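Local structure of uncharacterized conserved (Bdellovibrio bacteriovorus, 7O21) at residues D123-K128 / K292-E297; E170-I175 / Q251-Q256; E211-F216 / K229-H234. The protein probably trims peptidoglycan stem peptides as an LD-carboxypeptidase of the YkuD family, an activity tied to the curved shape of the predatory cell. One frame throughout, in Å; residues are numbered along the deposited sequence.

Contacts 1 and 2 both join the YkuD catalytic domain to the NTF2-like domain, whereas contact 3 lies wholly within the latter. Along the chain they are nested: contact 3 falls inside the loop closed by contact 2, which in turn falls inside the loop closed by contact 1. Strands 246-257 and 290-300 belong to one antiparallel sheet, and through them contacts 2 and 1 meet the catalytic domain at places whose centres are about 16 Å apart. Contact 3, centred about 17 Å from contact 1, touches it through the backbone bond Ile-293 to Phe-216. The two domains therefore share an interface built at separate places on one sheet.

Contact 1 of 3, residues D123-K128 / K292-E297; sequences DKRENK and KIIREE
At the interface between the YkuD catalytic domain and the NTF2-like domain, Arg-125 of helix 121-126 lies against Ile-294 and Arg-295, the two bulged residues of strand 290-300. The long aliphatic part of Arg-125 does the touching: its CD is 3.6 Å from CD1 of Ile-294, and CG2 of the same isoleucine lies over one face of the Arg-125 guanidinium. With CG anti to the backbone N (chi1 -172°) and the chain extended as far as NE, the arginine spans the gap between helix and strand. A branched isoleucine suits this place because one methyl meets the methylene chain and the other the guanidinium face.

Arg-295 approaches differently. Its chain bends at chi2 (-79°), bringing NH1 to 3.5 Å from CG of Arg-125, so a polar nitrogen rests on a methylene. The two guanidinium planes are 60° apart and unstacked, and NE of Arg-125 stays 4.2 Å from NH1 of Arg-295. A water accepts from that NH1 at 3.1 Å and, weakly, from NE of Arg-125, which probably eases the like charges. NH2 of Arg-295 binds the carbonyl O of Ile-294 at 2.8 Å, from above the carbonyl plane, which probably limits the guanidinium's rotation. On the strand side, Ile-294 and Arg-295 both face Tyr-283 of the neighbouring strand 275-287, the arrangement of a classic beta bulge.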
loop_
_atom_site.group_PDB
_atom_site.type_symbol
_atom_site.label_atom_id
_atom_site.label_comp_id
_atom_site.label_asym_id
_atom_site.label_seq_id
_atom_site.Cartn_x
_atom_site.Cartn_y
_atom_site.Cartn_z
ATOM N N ASP A 123 -11.368 -6.608 4.335
ATOM C CA ASP A 123 -11.749 -5.601 5.320
ATOM C C ASP A 123 -12.283 -4.351 4.642
ATOM O O ASP A 123 -13.255 -3.755 5.110
ATOM C CB ASP A 123 -10.546 -5.237 6.184
ATOM C CG ASP A 123 -9.993 -6.413 6.931
ATOM O OD1 ASP A 123 -10.796 -7.240 7.410
ATOM O OD2 ASP A 123 -8.743 -6.481 7.059
ATOM N N LYS A 124 -11.644 -3.928 3.553
ATOM C CA LYS A 124 -12.111 -2.752 2.824
ATOM C C LYS A 124 -13.503 -2.958 2.237
ATOM O O LYS A 124 -14.302 -2.014 2.193
ATOM C CB LYS A 124 -11.102 -2.395 1.740
ATOM C CG LYS A 124 -9.804 -1.799 2.291
ATOM C CD LYS A 124 -8.821 -1.540 1.174
ATOM C CE LYS A 124 -7.532 -0.944 1.706
ATOM N NZ LYS A 124 -6.516 -0.867 0.622
ATOM N N ARG A 125 -13.825 -4.175 1.803
ATOM C CA ARG A 125 -15.157 -4.422 1.255
ATOM C C ARG A 125 -16.221 -4.305 2.341
ATOM O O ARG A 125 -17.337 -3.834 2.076
ATOM C CB ARG A 125 -15.201 -5.799 0.597
ATOM C CG ARG A 125 -16.477 -6.100 -0.175
ATOM C CD ARG A 125 -16.390 -7.504 -0.733
ATOM N NE ARG A 125 -17.519 -7.855 -1.584
ATOM C CZ ARG A 125 -18.601 -8.482 -1.149
ATOM N NH1 ARG A 125 -18.707 -8.809 0.130
ATOM N NH2 ARG A 125 -19.584 -8.782 -1.994
ATOM N N GLU A 126 -15.897 -4.739 3.566
ATOM C CA GLU A 126 -16.795 -4.588 4.706
ATOM C C GLU A 126 -16.855 -3.155 5.218
ATOM O O GLU A 126 -17.854 -2.776 5.838
ATOM C CB GLU A 126 -16.378 -5.532 5.838
ATOM C CG GLU A 126 -17.280 -5.457 7.063
ATOM C CD GLU A 126 -17.019 -6.572 8.060
ATOM O OE1 GLU A 126 -16.060 -7.348 7.861
ATOM O OE2 GLU A 126 -17.784 -6.678 9.042
ATOM N N ASN A 127 -15.807 -2.364 4.990
ATOM C CA ASN A 127 -15.818 -0.919 5.240
ATOM C C ASN A 127 -16.119 -0.566 6.697
ATOM O O ASN A 127 -16.795 0.423 6.983
ATOM C CB ASN A 127 -16.762 -0.186 4.282
ATOM C CG ASN A 127 -16.413 1.282 4.130
ATOM O OD1 ASN A 127 -15.261 1.682 4.307
ATOM N ND2 ASN A 127 -17.411 2.094 3.796
ATOM N N LYS A 128 -15.605 -1.365 7.627
ATOM C CA LYS A 128 -15.746 -1.098 9.060
ATOM C C LYS A 128 -14.394 -1.193 9.753
ATOM O O LYS A 128 -14.240 -1.804 10.814
ATOM C CB LYS A 128 -16.797 -1.992 9.717
ATOM C CG LYS A 128 -18.096 -2.075 8.931
ATOM C CD LYS A 128 -19.267 -2.482 9.809
ATOM C CE LYS A 128 -19.251 -3.979 10.071
ATOM N NZ LYS A 128 -20.291 -4.696 9.284
ATOM N N LYS A 292 -17.119 -17.712 -4.569
ATOM C CA LYS A 292 -17.094 -16.783 -5.693
ATOM C C LYS A 292 -16.018 -15.729 -5.485
ATOM O O LYS A 292 -15.916 -15.133 -4.402
ATOM C CB LYS A 292 -18.458 -16.132 -5.940
ATOM C CG LYS A 292 -19.511 -17.164 -6.317
ATOM C CD LYS A 292 -20.529 -16.616 -7.292
ATOM C CE LYS A 292 -21.478 -17.714 -7.732
ATOM N NZ LYS A 292 -21.426 -17.923 -9.209
ATOM N N ILE A 293 -15.234 -15.497 -6.541
ATOM C CA ILE A 293 -14.138 -14.537 -6.512
ATOM C C ILE A 293 -14.682 -13.114 -6.486
ATOM O O ILE A 293 -15.509 -12.730 -7.326
ATOM C CB ILE A 293 -13.216 -14.771 -7.719
ATOM C CG1 ILE A 293 -12.588 -16.173 -7.671
ATOM C CG2 ILE A 293 -12.162 -13.702 -7.798
ATOM C CD1 ILE A 293 -11.879 -16.557 -8.975
ATOM N N ILE A 294 -14.242 -12.331 -5.500
ATOM C CA ILE A 294 -14.620 -10.929 -5.361
ATOM C C ILE A 294 -13.515 -9.981 -5.805
ATOM O O ILE A 294 -13.784 -8.828 -6.141
ATOM C CB ILE A 294 -15.078 -10.604 -3.927
ATOM C CG1 ILE A 294 -13.984 -10.935 -2.911
ATOM C CG2 ILE A 294 -16.356 -11.364 -3.620
ATOM C CD1 ILE A 294 -14.157 -10.170 -1.608
ATOM N N ARG A 295 -12.259 -10.425 -5.759
ATOM C CA ARG A 295 -11.138 -9.584 -6.166
ATOM C C ARG A 295 -10.049 -10.500 -6.707
ATOM O O ARG A 295 -9.893 -11.629 -6.246
ATOM C CB ARG A 295 -10.546 -8.794 -4.984
ATOM C CG ARG A 295 -11.524 -8.001 -4.110
ATOM C CD ARG A 295 -11.934 -6.682 -4.772
ATOM N NE ARG A 295 -12.786 -5.857 -3.913
ATOM C CZ ARG A 295 -14.117 -5.861 -3.929
ATOM N NH1 ARG A 295 -14.784 -5.064 -3.105
ATOM N NH2 ARG A 295 -14.788 -6.668 -4.746
ATOM N N GLU A 296 -9.318 -10.027 -7.712
ATOM C CA GLU A 296 -8.225 -10.804 -8.292
ATOM C C GLU A 296 -7.114 -9.831 -8.656
ATOM O O GLU A 296 -7.345 -8.887 -9.421
ATOM C CB GLU A 296 -8.714 -11.563 -9.529
ATOM C CG GLU A 296 -7.655 -12.458 -10.183
ATOM C CD GLU A 296 -8.226 -13.395 -11.217
ATOM O OE1 GLU A 296 -9.453 -13.620 -11.190
ATOM O OE2 GLU A 296 -7.469 -13.924 -12.062
ATOM N N GLU A 297 -5.917 -10.052 -8.103
ATOM C CA GLU A 297 -4.782 -9.155 -8.276
ATOM C C GLU A 297 -3.652 -9.868 -9.008
ATOM O O GLU A 297 -3.492 -11.087 -8.908
ATOM C CB GLU A 297 -4.251 -8.665 -6.926
ATOM C CG GLU A 297 -5.238 -7.836 -6.109
ATOM C CD GLU A 297 -4.673 -7.393 -4.762
ATOM O OE1 GLU A 297 -4.007 -8.204 -4.072
ATOM O OE2 GLU A 297 -4.894 -6.224 -4.389
HETATM O O HOH W 1 -17.735 -5.335 -3.957
#

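Contact 2 of 3, residues E170-I175 / Q251-Q256; sequences ETPILI and QPYIVQ. With EDO (1,2-ethanediol), chain K.
Glu-170 begins the contact with its backbone, its carbonyl O lying 3.8 Å from OH of Tyr-253 in the conformer described, one of two modelled. The hydroxyl has a closer partner elsewhere, in a hydrogen bond with the backbone N of Ser-40, so the phenol end is satisfied within a buried setting. OE2 of Glu-170 accepts a short hydrogen bond, 2.5 Å, from O2 of a 1,2-ethanediol probably left from crystallisation.

Pro-172, the first residue of strand 172-176, sets CG against the tyrosine ring, 3.8 Å from CE1 of Tyr-253, and the proline CD lies 3.9 Å from the phenol OH. The two side chains come from opposite directions, and the proline approaches the ring obliquely. Tyrosine fits here because its ring supplies a broad apolar surface while its hydroxyl can still find a polar partner at the far end.

Two residues on, Leu-174 meets Val-255 tip to tip, CD2 being 4.0 Å from CG1 and CD1 4.1 Å from the same methyl. CG1 of Val-255 stands anti to its backbone N (chi1 -179°), which points that methyl at the fork of the leucine. Leu-30 and Ile-92 pack against both side chains. Alternate residues of each strand thus point across, and no hydrogen bond links the segments: this is face-to-face packing of two beta sheets, the YkuD sheet against the NTF2-like sheet.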
loop_
_atom_site.group_PDB
_atom_site.type_symbol
_atom_site.label_atom_id
_atom_site.label_comp_id
_atom_site.label_asym_id
_atom_site.label_seq_id
_atom_site.Cartn_x
_atom_site.Cartn_y
_atom_site.Cartn_z
ATOM N N GLU A 170 6.171 -10.729 2.708
ATOM C CA GLU A 170 5.791 -12.063 2.249
ATOM C C GLU A 170 5.176 -12.953 3.322
ATOM O O GLU A 170 4.242 -13.699 3.028
ATOM C CB GLU A 170 6.998 -12.776 1.623
ATOM C CG GLU A 170 7.658 -12.009 0.479
ATOM C CD GLU A 170 6.759 -11.818 -0.717
ATOM O OE1 GLU A 170 5.789 -12.587 -0.881
ATOM O OE2 GLU A 170 7.045 -10.893 -1.512
ATOM N N THR A 171 5.673 -12.912 4.547
ATOM C CA THR A 171 5.203 -13.891 5.540
ATOM C C THR A 171 3.768 -13.601 5.979
ATOM O O THR A 171 3.500 -12.518 6.521
ATOM C CB THR A 171 6.139 -13.925 6.750
ATOM O OG1 THR A 171 7.425 -14.387 6.320
ATOM C CG2 THR A 171 5.600 -14.879 7.834
ATOM N N PRO A 172 2.840 -14.544 5.830
ATOM C CA PRO A 172 1.482 -14.335 6.353
ATOM C C PRO A 172 1.451 -14.349 7.868
ATOM O O PRO A 172 2.203 -15.074 8.525
ATOM C CB PRO A 172 0.700 -15.546 5.823
ATOM C CG PRO A 172 1.503 -16.071 4.674
ATOM C CD PRO A 172 2.945 -15.771 5.020
ATOM N N ILE A 173 0.540 -13.555 8.420
ATOM C CA ILE A 173 0.111 -13.702 9.804
ATOM C C ILE A 173 -1.400 -13.869 9.790
ATOM O O ILE A 173 -2.128 -13.028 9.245
ATOM C CB ILE A 173 0.587 -12.546 10.703
ATOM C CG1 ILE A 173 0.153 -12.793 12.138
ATOM C CG2 ILE A 173 0.114 -11.166 10.175
ATOM C CD1 ILE A 173 0.881 -11.916 13.153
ATOM N N LEU A 174 -1.866 -14.997 10.314
ATOM C CA LEU A 174 -3.282 -15.335 10.359
ATOM C C LEU A 174 -3.746 -15.073 11.780
ATOM O O LEU A 174 -3.225 -15.677 12.723
ATOM C CB LEU A 174 -3.486 -16.806 10.016
ATOM C CG LEU A 174 -2.948 -17.275 8.660
ATOM C CD1 LEU A 174 -3.291 -18.753 8.414
ATOM C CD2 LEU A 174 -3.442 -16.393 7.529
ATOM N N ILE A 175 -4.690 -14.156 11.941
ATOM C CA ILE A 175 -5.114 -13.686 13.252
ATOM C C ILE A 175 -6.562 -14.123 13.417
ATOM O O ILE A 175 -7.473 -13.513 12.852
ATOM C CB ILE A 175 -4.940 -12.167 13.399
ATOM C CG1 ILE A 175 -3.463 -11.766 13.175
ATOM C CG2 ILE A 175 -5.423 -11.702 14.788
ATOM C CD1 ILE A 175 -3.209 -10.260 13.089
ATOM N N GLN A 251 2.377 -24.281 -6.868
ATOM C CA GLN A 251 1.620 -24.731 -5.717
ATOM C C GLN A 251 1.263 -23.522 -4.851
ATOM O O GLN A 251 2.166 -22.790 -4.423
ATOM C CB GLN A 251 2.435 -25.724 -4.900
ATOM C CG GLN A 251 1.770 -26.085 -3.597
ATOM C CD GLN A 251 2.642 -26.998 -2.784
ATOM O OE1 GLN A 251 2.989 -28.096 -3.225
ATOM N NE2 GLN A 251 3.011 -26.553 -1.590
ATOM N N PRO A 252 -0.019 -23.257 -4.611
ATOM C CA PRO A 252 -0.418 -22.004 -3.971
ATOM C C PRO A 252 -0.477 -22.062 -2.450
ATOM O O PRO A 252 -0.571 -23.123 -1.830
ATOM C CB PRO A 252 -1.842 -21.799 -4.513
ATOM C CG PRO A 252 -2.352 -23.186 -4.660
ATOM C CD PRO A 252 -1.172 -23.980 -5.176
ATOM N N TYR A 253 -0.377 -20.867 -1.843
ATOM C CA TYR A 253 -0.931 -20.656 -0.510
ATOM C C TYR A 253 -2.440 -20.810 -0.622
ATOM O O TYR A 253 -3.062 -20.309 -1.561
ATOM C CB TYR A 253 -0.722 -19.216 -0.010
ATOM C CG TYR A 253 0.640 -18.749 0.476
ATOM C CD1 TYR A 253 1.173 -19.157 1.695
ATOM C CD2 TYR A 253 1.346 -17.809 -0.251
ATOM C CE1 TYR A 253 2.414 -18.675 2.133
ATOM C CE2 TYR A 253 2.560 -17.338 0.173
ATOM C CZ TYR A 253 3.079 -17.748 1.366
ATOM O OH TYR A 253 4.313 -17.250 1.737
ATOM N N ILE A 254 -3.035 -21.482 0.356
ATOM C CA ILE A 254 -4.491 -21.583 0.455
ATOM C C ILE A 254 -4.869 -21.397 1.915
ATOM O O ILE A 254 -4.434 -22.174 2.778
ATOM C CB ILE A 254 -5.036 -22.930 -0.050
ATOM C CG1 ILE A 254 -4.536 -23.195 -1.467
ATOM C CG2 ILE A 254 -6.580 -22.921 -0.001
ATOM C CD1 ILE A 254 -4.927 -24.578 -2.022
ATOM N N VAL A 255 -5.649 -20.355 2.197
ATOM C CA VAL A 255 -6.201 -20.103 3.524
ATOM C C VAL A 255 -7.711 -19.961 3.378
ATOM O O VAL A 255 -8.193 -19.197 2.536
ATOM C CB VAL A 255 -5.606 -18.835 4.155
ATOM C CG1 VAL A 255 -6.186 -18.609 5.542
ATOM C CG2 VAL A 255 -4.102 -18.980 4.258
ATOM N N GLN A 256 -8.453 -20.681 4.219
ATOM C CA GLN A 256 -9.911 -20.607 4.215
ATOM C C GLN A 256 -10.362 -20.464 5.657
ATOM O O GLN A 256 -10.187 -21.386 6.456
ATOM C CB GLN A 256 -10.516 -21.861 3.589
ATOM C CG GLN A 256 -11.916 -21.633 3.032
ATOM C CD GLN A 256 -12.966 -21.482 4.114
ATOM O OE1 GLN A 256 -13.550 -20.400 4.306
ATOM N NE2 GLN A 256 -13.223 -22.572 4.828
HETATM C C1 EDO K . 7.729 -10.904 -6.375
HETATM O O1 EDO K . 9.130 -11.119 -6.175
HETATM C C2 EDO K . 6.986 -11.380 -5.134
HETATM O O2 EDO K . 7.409 -10.603 -4.006
#

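Contact 3 of 3, residues E211-F216 / K229-H234; sequences EKYQTF and KSWMSH
The rings of Tyr-213 and Trp-231 meet at their edges, their side chains crossing at about a right angle, and the sulfur of Met-232 lies at the edge of both. NE1 of Trp-231 donates a hydrogen bond to OH of Tyr-213 at 2.9 Å, the oxygen slightly tilted from the indole plane. Its N-H...O angle is 148°. The bond gives the indole N-H a partner inside a buried cluster. Around the pair the aromatic packing continues: Tyr-217 meets both rings, Trp-205 meets the tyrosine, and Phe-226 packs edge-to-face with the tryptophan, which also has a cation-pi contact with Lys-235.

SD of Met-232 is 3.8 Å from CE2 of Tyr-213. Seen from the ring centre it stands 77° off the normal, a Met-aromatic contact made at the rim of the tyrosine. Because the methionine chain bends at chi2 (-50°), its sulfur also comes within 3.7 Å of CG of Gln-214. Methionine suits the place because a bend in its unbranched chain lets one polarisable sulfur touch both a ring edge and a methylene.

Gln-214 extends beyond CG, and its amide NE2 lies alongside CB and CG of Met-232, 3.9 Å from each. Here helix 210-214 packs on helix 228-241 through a Tyr-Trp hydrogen bond and a Met-aromatic contact beside an aromatic cluster, a helix-helix contact within the NTF2-like domain.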
loop_
_atom_site.group_PDB
_atom_site.type_symbol
_atom_site.label_atom_id
_atom_site.label_comp_id
_atom_site.label_asym_id
_atom_site.label_seq_id
_atom_site.Cartn_x
_atom_site.Cartn_y
_atom_site.Cartn_z
ATOM N N GLU A 211 -18.451 -19.527 -20.268
ATOM C CA GLU A 211 -19.596 -19.890 -19.439
ATOM C C GLU A 211 -19.145 -20.502 -18.116
ATOM O O GLU A 211 -19.634 -20.123 -17.047
ATOM C CB GLU A 211 -20.521 -20.850 -20.187
ATOM C CG GLU A 211 -21.701 -21.287 -19.324
ATOM C CD GLU A 211 -22.644 -22.232 -20.033
ATOM O OE1 GLU A 211 -23.560 -21.749 -20.727
ATOM O OE2 GLU A 211 -22.481 -23.457 -19.872
ATOM N N LYS A 212 -18.211 -21.450 -18.171
ATOM C CA LYS A 212 -17.717 -22.066 -16.945
ATOM C C LYS A 212 -16.917 -21.069 -16.114
ATOM O O LYS A 212 -17.130 -20.941 -14.902
ATOM C CB LYS A 212 -16.886 -23.307 -17.272
ATOM C CG LYS A 212 -16.417 -24.079 -16.039
ATOM C CD LYS A 212 -17.570 -24.600 -15.221
ATOM C CE LYS A 212 -17.092 -25.399 -14.008
ATOM N NZ LYS A 212 -16.306 -26.612 -14.372
ATOM N N TYR A 213 -16.005 -20.342 -16.755
ATOM C CA TYR A 213 -15.152 -19.399 -16.037
ATOM C C TYR A 213 -15.981 -18.374 -15.269
ATOM O O TYR A 213 -15.668 -18.051 -14.111
ATOM C CB TYR A 213 -14.235 -18.726 -17.053
ATOM C CG TYR A 213 -13.340 -17.620 -16.554
ATOM C CD1 TYR A 213 -12.118 -17.903 -15.959
ATOM C CD2 TYR A 213 -13.679 -16.292 -16.754
ATOM C CE1 TYR A 213 -11.271 -16.879 -15.551
ATOM C CE2 TYR A 213 -12.851 -15.276 -16.354
ATOM C CZ TYR A 213 -11.649 -15.573 -15.751
ATOM O OH TYR A 213 -10.823 -14.552 -15.368
ATOM N N GLN A 214 -17.055 -17.862 -15.886
ATOM C CA GLN A 214 -17.881 -16.847 -15.241
ATOM C C GLN A 214 -18.470 -17.332 -13.922
ATOM O O GLN A 214 -18.685 -16.518 -13.014
ATOM C CB GLN A 214 -19.025 -16.417 -16.161
ATOM C CG GLN A 214 -18.638 -15.453 -17.257
ATOM C CD GLN A 214 -19.842 -15.023 -18.084
ATOM O OE1 GLN A 214 -20.892 -15.663 -18.046
ATOM N NE2 GLN A 214 -19.694 -13.931 -18.826
ATOM N N THR A 215 -18.749 -18.635 -13.795
ATOM C CA THR A 215 -19.396 -19.133 -12.585
ATOM C C THR A 215 -18.522 -18.949 -11.354
ATOM O O THR A 215 -19.025 -19.055 -10.232
ATOM C CB THR A 215 -19.788 -20.615 -12.696
ATOM O OG1 THR A 215 -18.626 -21.437 -12.820
ATOM C CG2 THR A 215 -20.750 -20.867 -13.870
ATOM N N PHE A 216 -17.228 -18.694 -11.540
ATOM C CA PHE A 216 -16.320 -18.538 -10.409
ATOM C C PHE A 216 -16.309 -17.129 -9.832
ATOM O O PHE A 216 -15.653 -16.916 -8.804
ATOM C CB PHE A 216 -14.898 -18.924 -10.820
ATOM C CG PHE A 216 -14.714 -20.387 -11.059
ATOM C CD1 PHE A 216 -14.404 -21.238 -10.019
ATOM C CD2 PHE A 216 -14.865 -20.923 -12.336
ATOM C CE1 PHE A 216 -14.240 -22.598 -10.235
ATOM C CE2 PHE A 216 -14.693 -22.274 -12.559
ATOM C CZ PHE A 216 -14.392 -23.115 -11.515
ATOM N N LYS A 229 -18.411 -6.825 -15.476
ATOM C CA LYS A 229 -18.746 -6.751 -16.894
ATOM C C LYS A 229 -17.520 -6.484 -17.761
ATOM O O LYS A 229 -17.353 -7.111 -18.815
ATOM C CB LYS A 229 -19.855 -5.724 -17.169
ATOM C CG LYS A 229 -21.225 -6.075 -16.600
ATOM C CD LYS A 229 -22.261 -5.036 -16.873
ATOM C CE LYS A 229 -23.592 -5.476 -16.298
ATOM N NZ LYS A 229 -24.675 -4.452 -16.523
ATOM N N SER A 230 -16.665 -5.541 -17.360
ATOM C CA SER A 230 -15.507 -5.216 -18.190
ATOM C C SER A 230 -14.422 -6.281 -18.087
ATOM O O SER A 230 -13.652 -6.482 -19.031
ATOM C CB SER A 230 -14.989 -3.801 -17.895
ATOM O OG SER A 230 -14.507 -3.681 -16.560
ATOM N N TRP A 231 -14.357 -6.987 -16.959
ATOM C CA TRP A 231 -13.446 -8.122 -16.847
ATOM C C TRP A 231 -13.846 -9.231 -17.813
ATOM O O TRP A 231 -13.019 -9.736 -18.586
ATOM C CB TRP A 231 -13.483 -8.636 -15.405
ATOM C CG TRP A 231 -12.560 -9.794 -15.073
ATOM C CD1 TRP A 231 -12.846 -11.134 -15.137
ATOM C CD2 TRP A 231 -11.229 -9.693 -14.569
ATOM N NE1 TRP A 231 -11.751 -11.870 -14.729
ATOM C CE2 TRP A 231 -10.754 -11.003 -14.362
ATOM C CE3 TRP A 231 -10.388 -8.617 -14.275
ATOM C CZ2 TRP A 231 -9.472 -11.263 -13.892
ATOM C CZ3 TRP A 231 -9.120 -8.875 -13.788
ATOM C CH2 TRP A 231 -8.674 -10.187 -13.607
ATOM N N MET A 232 -15.125 -9.607 -17.796
ATOM C CA MET A 232 -15.596 -10.652 -18.698
ATOM C C MET A 232 -15.487 -10.226 -20.163
ATOM O O MET A 232 -15.108 -11.032 -21.019
ATOM C CB MET A 232 -17.020 -11.073 -18.331
ATOM C CG MET A 232 -17.146 -11.717 -16.946
ATOM S SD MET A 232 -15.942 -13.030 -16.695
ATOM C CE MET A 232 -16.158 -13.301 -14.936
ATOM N N SER A 233 -15.782 -8.957 -20.465
ATOM C CA SER A 233 -15.665 -8.494 -21.848
ATOM C C SER A 233 -14.225 -8.582 -22.330
ATOM O O SER A 233 -13.961 -8.992 -23.468
ATOM C CB SER A 233 -16.176 -7.059 -21.980
ATOM O OG SER A 233 -17.560 -6.979 -21.700
ATOM N N HIS A 234 -13.278 -8.216 -21.471
ATOM C CA HIS A 234 -11.877 -8.304 -21.843
ATOM C C HIS A 234 -11.468 -9.755 -22.083
ATOM O O HIS A 234 -10.784 -10.064 -23.069
ATOM C CB HIS A 234 -11.056 -7.644 -20.736
ATOM C CG HIS A 234 -9.587 -7.655 -20.969
ATOM N ND1 HIS A 234 -9.004 -7.196 -22.132
ATOM C CD2 HIS A 234 -8.568 -8.024 -20.157
ATOM C CE1 HIS A 234 -7.691 -7.306 -22.031
ATOM N NE2 HIS A 234 -7.400 -7.803 -20.845
#